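Long-range contact in OLD nuclease (Thermus scotoductus, PDB 6P74), which degrades linear or supercoiled double-stranded DNA from 5' to 3' with divalent metal ions and has a DNA-stimulated ATPase activity: residues V256-R264 / Y289-K300. Sequence-based numbering, arbitrary orientation.
Sequences VVGIFEAFR and YFYRLLCEMADK
F260 projects from helix 246-266 as a knob into a hole of helix 284-299 formed by F290, L293, L294 and M297. A large flat ring suits the place: F290 lies against its CG-CD2 side, M297 CE and L294 CD2 against its CD1-CE1 side. F290 turns an edge toward the F260 face in an offset edge-to-face pair, planes at 60° and centroids 5.4 Å apart. M297, its chain bent at the last torsion, brings methyl CE in at the ring edge, 3.5 Å from F260 CD1, while SD lies against CB of R264. L293 fits by branching: CD2 packs on F260 CB, whereas CD1 reaches E261.

The beta-branched V257 serves two aromatic neighbours. Its CG2 stands over one face of F290 in a CH-pi contact, 4.0 Å from the ring centroid, and CG1, anti to the backbone N (chi1 -180°), meets the edge of Y289 at CD1. L294 CD1 covers the opposite F290 face.

Segments 256-264 and 289-299 run roughly parallel in the P-loop ATPase domain, their axes crossing at 30° and coming within 10.3 Å. F260 also touches L138 of strand 135-138, and L294 touches I305 of strand 304-308, so this apolar layer packs against the central sheet. V257 and Y289 meet M203 of the second subunit.

Charged chains line another side of the interface. R264 NH2 forms a salt bridge with E261 OE1, and E296 OE1 lies over one guanidinium face, 3.6 Å from R264 NE, held by charge alone. R292 grips that same oxygen end-on through NH1 and NH2 (2.8 Å from NH2); K300 NZ adds a weak bond to E296 OE2. The guanidinium planes of R264 and R292 stand nearly perpendicular, their NH2 atoms 3.2 Å apart, a closeness the shared carboxylate probably offsets.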
# COMPACT_ATOMS: atom_id res chain seq x y z
N VAL A 256 8.78 1.99 21.13
CA VAL A 256 8.27 0.65 20.88
C VAL A 256 9.08 -0.38 21.66
O VAL A 256 8.52 -1.29 22.27
CB VAL A 256 8.28 0.37 19.36
CG1 VAL A 256 8.10 -1.11 19.07
CG2 VAL A 256 7.17 1.16 18.70
N VAL A 257 10.41 -0.24 21.66
CA VAL A 257 11.24 -1.14 22.45
C VAL A 257 10.83 -1.07 23.91
O VAL A 257 10.69 -2.10 24.58
CB VAL A 257 12.74 -0.83 22.26
CG1 VAL A 257 13.61 -1.79 23.09
CG2 VAL A 257 13.13 -0.90 20.78
N GLY A 258 10.58 0.14 24.41
CA GLY A 258 10.15 0.28 25.79
C GLY A 258 8.83 -0.42 26.06
O GLY A 258 8.62 -0.99 27.14
N ILE A 259 7.91 -0.39 25.08
CA ILE A 259 6.64 -1.09 25.27
C ILE A 259 6.88 -2.58 25.41
O ILE A 259 6.34 -3.24 26.31
CB ILE A 259 5.65 -0.78 24.13
CG1 ILE A 259 5.06 0.63 24.28
CG2 ILE A 259 4.49 -1.77 24.12
CD1 ILE A 259 4.61 1.20 22.97
N PHE A 260 7.73 -3.14 24.55
CA PHE A 260 8.01 -4.57 24.63
C PHE A 260 8.74 -4.93 25.91
O PHE A 260 8.54 -6.02 26.45
CB PHE A 260 8.80 -5.02 23.42
CG PHE A 260 7.93 -5.35 22.25
CD1 PHE A 260 7.42 -6.63 22.09
CD2 PHE A 260 7.60 -4.38 21.31
CE1 PHE A 260 6.61 -6.95 21.01
CE2 PHE A 260 6.80 -4.69 20.23
CZ PHE A 260 6.30 -5.97 20.09
N GLU A 261 9.60 -4.04 26.41
CA GLU A 261 10.23 -4.28 27.69
C GLU A 261 9.21 -4.26 28.82
O GLU A 261 9.35 -5.01 29.79
CB GLU A 261 11.34 -3.25 27.92
CG GLU A 261 11.99 -3.26 29.30
CD GLU A 261 12.70 -4.57 29.67
OE1 GLU A 261 12.95 -5.38 28.76
OE2 GLU A 261 13.00 -4.79 30.88
N ALA A 262 8.16 -3.43 28.73
CA ALA A 262 7.12 -3.49 29.76
C ALA A 262 6.36 -4.82 29.69
O ALA A 262 6.08 -5.43 30.73
CB ALA A 262 6.17 -2.31 29.63
N PHE A 263 6.05 -5.30 28.48
CA PHE A 263 5.42 -6.61 28.33
C PHE A 263 6.21 -7.70 29.05
O PHE A 263 5.64 -8.53 29.77
CB PHE A 263 5.29 -6.98 26.86
CG PHE A 263 4.06 -6.44 26.20
CD1 PHE A 263 2.82 -6.58 26.78
CD2 PHE A 263 4.15 -5.80 24.97
CE1 PHE A 263 1.69 -6.09 26.15
CE2 PHE A 263 3.02 -5.30 24.35
CZ PHE A 263 1.80 -5.44 24.94
N ARG A 264 7.52 -7.72 28.84
CA ARG A 264 8.33 -8.80 29.40
C ARG A 264 8.31 -8.77 30.92
O ARG A 264 8.27 -9.82 31.57
CB ARG A 264 9.76 -8.72 28.89
CG ARG A 264 10.54 -9.99 29.13
CD ARG A 264 11.66 -9.74 30.08
NE ARG A 264 12.62 -8.82 29.49
CZ ARG A 264 13.52 -8.14 30.18
NH1 ARG A 264 13.58 -8.25 31.50
NH2 ARG A 264 14.36 -7.33 29.54
N TYR A 289 19.64 -4.93 21.77
CA TYR A 289 18.80 -5.00 22.96
C TYR A 289 17.40 -5.52 22.60
O TYR A 289 16.88 -6.43 23.25
CB TYR A 289 18.77 -3.62 23.63
CG TYR A 289 17.94 -3.56 24.87
CD1 TYR A 289 16.57 -3.43 24.79
CD2 TYR A 289 18.52 -3.63 26.13
CE1 TYR A 289 15.80 -3.38 25.92
CE2 TYR A 289 17.75 -3.58 27.28
CZ TYR A 289 16.38 -3.46 27.15
OH TYR A 289 15.56 -3.41 28.25
N PHE A 290 16.80 -4.99 21.53
CA PHE A 290 15.47 -5.41 21.12
C PHE A 290 15.44 -6.89 20.74
O PHE A 290 14.57 -7.65 21.20
CB PHE A 290 15.01 -4.51 19.96
CG PHE A 290 13.53 -4.54 19.69
CD1 PHE A 290 12.62 -4.99 20.66
CD2 PHE A 290 13.03 -4.12 18.46
CE1 PHE A 290 11.26 -5.02 20.39
CE2 PHE A 290 11.67 -4.13 18.20
CZ PHE A 290 10.78 -4.59 19.15
N TYR A 291 16.39 -7.33 19.91
CA TYR A 291 16.44 -8.74 19.51
C TYR A 291 16.55 -9.66 20.72
O TYR A 291 15.83 -10.66 20.82
CB TYR A 291 17.61 -8.97 18.56
CG TYR A 291 17.75 -10.40 18.07
CD1 TYR A 291 16.73 -11.01 17.34
CD2 TYR A 291 18.90 -11.14 18.32
CE1 TYR A 291 16.85 -12.33 16.89
CE2 TYR A 291 19.03 -12.45 17.87
CZ TYR A 291 18.01 -13.04 17.15
OH TYR A 291 18.14 -14.33 16.70
N ARG A 292 17.46 -9.36 21.65
CA ARG A 292 17.58 -10.18 22.85
C ARG A 292 16.26 -10.23 23.61
O ARG A 292 15.88 -11.27 24.17
CB ARG A 292 18.68 -9.63 23.75
CG ARG A 292 19.12 -10.61 24.81
CD ARG A 292 19.26 -9.95 26.17
NE ARG A 292 17.98 -9.42 26.64
CZ ARG A 292 17.13 -10.10 27.41
NH1 ARG A 292 17.43 -11.34 27.79
NH2 ARG A 292 15.98 -9.53 27.78
N LEU A 293 15.54 -9.10 23.65
CA LEU A 293 14.26 -9.04 24.33
C LEU A 293 13.22 -9.90 23.63
O LEU A 293 12.47 -10.63 24.28
CB LEU A 293 13.82 -7.58 24.42
CG LEU A 293 12.60 -7.14 25.18
CD1 LEU A 293 12.62 -5.64 25.17
CD2 LEU A 293 11.38 -7.63 24.47
N LEU A 294 13.16 -9.82 22.30
CA LEU A 294 12.20 -10.62 21.56
C LEU A 294 12.51 -12.10 21.71
O LEU A 294 11.59 -12.91 21.88
CB LEU A 294 12.19 -10.19 20.09
CG LEU A 294 11.61 -8.79 19.89
CD1 LEU A 294 11.88 -8.26 18.49
CD2 LEU A 294 10.11 -8.75 20.20
N CYS A 295 13.79 -12.47 21.71
CA CYS A 295 14.16 -13.87 21.86
C CYS A 295 13.81 -14.40 23.24
O CYS A 295 13.39 -15.56 23.38
CB CYS A 295 15.64 -14.08 21.59
SG CYS A 295 16.14 -13.88 19.89
N GLU A 296 14.01 -13.60 24.30
CA GLU A 296 13.64 -14.10 25.62
C GLU A 296 12.13 -14.36 25.69
O GLU A 296 11.69 -15.39 26.22
CB GLU A 296 14.08 -13.14 26.72
CG GLU A 296 13.91 -13.75 28.12
CD GLU A 296 14.10 -12.76 29.27
OE1 GLU A 296 14.71 -11.69 29.06
OE2 GLU A 296 13.64 -13.05 30.40
N MET A 297 11.32 -13.46 25.12
CA MET A 297 9.87 -13.63 25.20
C MET A 297 9.40 -14.81 24.36
O MET A 297 8.48 -15.54 24.77
CB MET A 297 9.17 -12.35 24.76
CG MET A 297 9.68 -11.13 25.47
SD MET A 297 8.41 -9.87 25.65
CE MET A 297 8.04 -9.47 23.95
N ALA A 298 10.00 -15.01 23.19
CA ALA A 298 9.65 -16.17 22.38
C ALA A 298 10.07 -17.47 23.06
O ALA A 298 9.29 -18.44 23.09
CB ALA A 298 10.29 -16.06 21.00
N ASP A 299 11.28 -17.52 23.62
CA ASP A 299 11.77 -18.75 24.22
C ASP A 299 11.00 -19.10 25.49
O ASP A 299 10.69 -20.27 25.74
CB ASP A 299 13.26 -18.62 24.52
CG ASP A 299 14.12 -18.57 23.26
OD1 ASP A 299 13.59 -18.84 22.16
OD2 ASP A 299 15.33 -18.26 23.38
N LYS A 300 10.71 -18.10 26.32
CA LYS A 300 9.87 -18.20 27.50
C LYS A 300 8.42 -18.50 27.17
O LYS A 300 7.62 -18.69 28.08
CB LYS A 300 9.99 -16.89 28.29
CG LYS A 300 9.19 -16.80 29.55
CD LYS A 300 9.09 -15.36 30.06
CE LYS A 300 10.44 -14.78 30.46
NZ LYS A 300 10.30 -13.36 30.91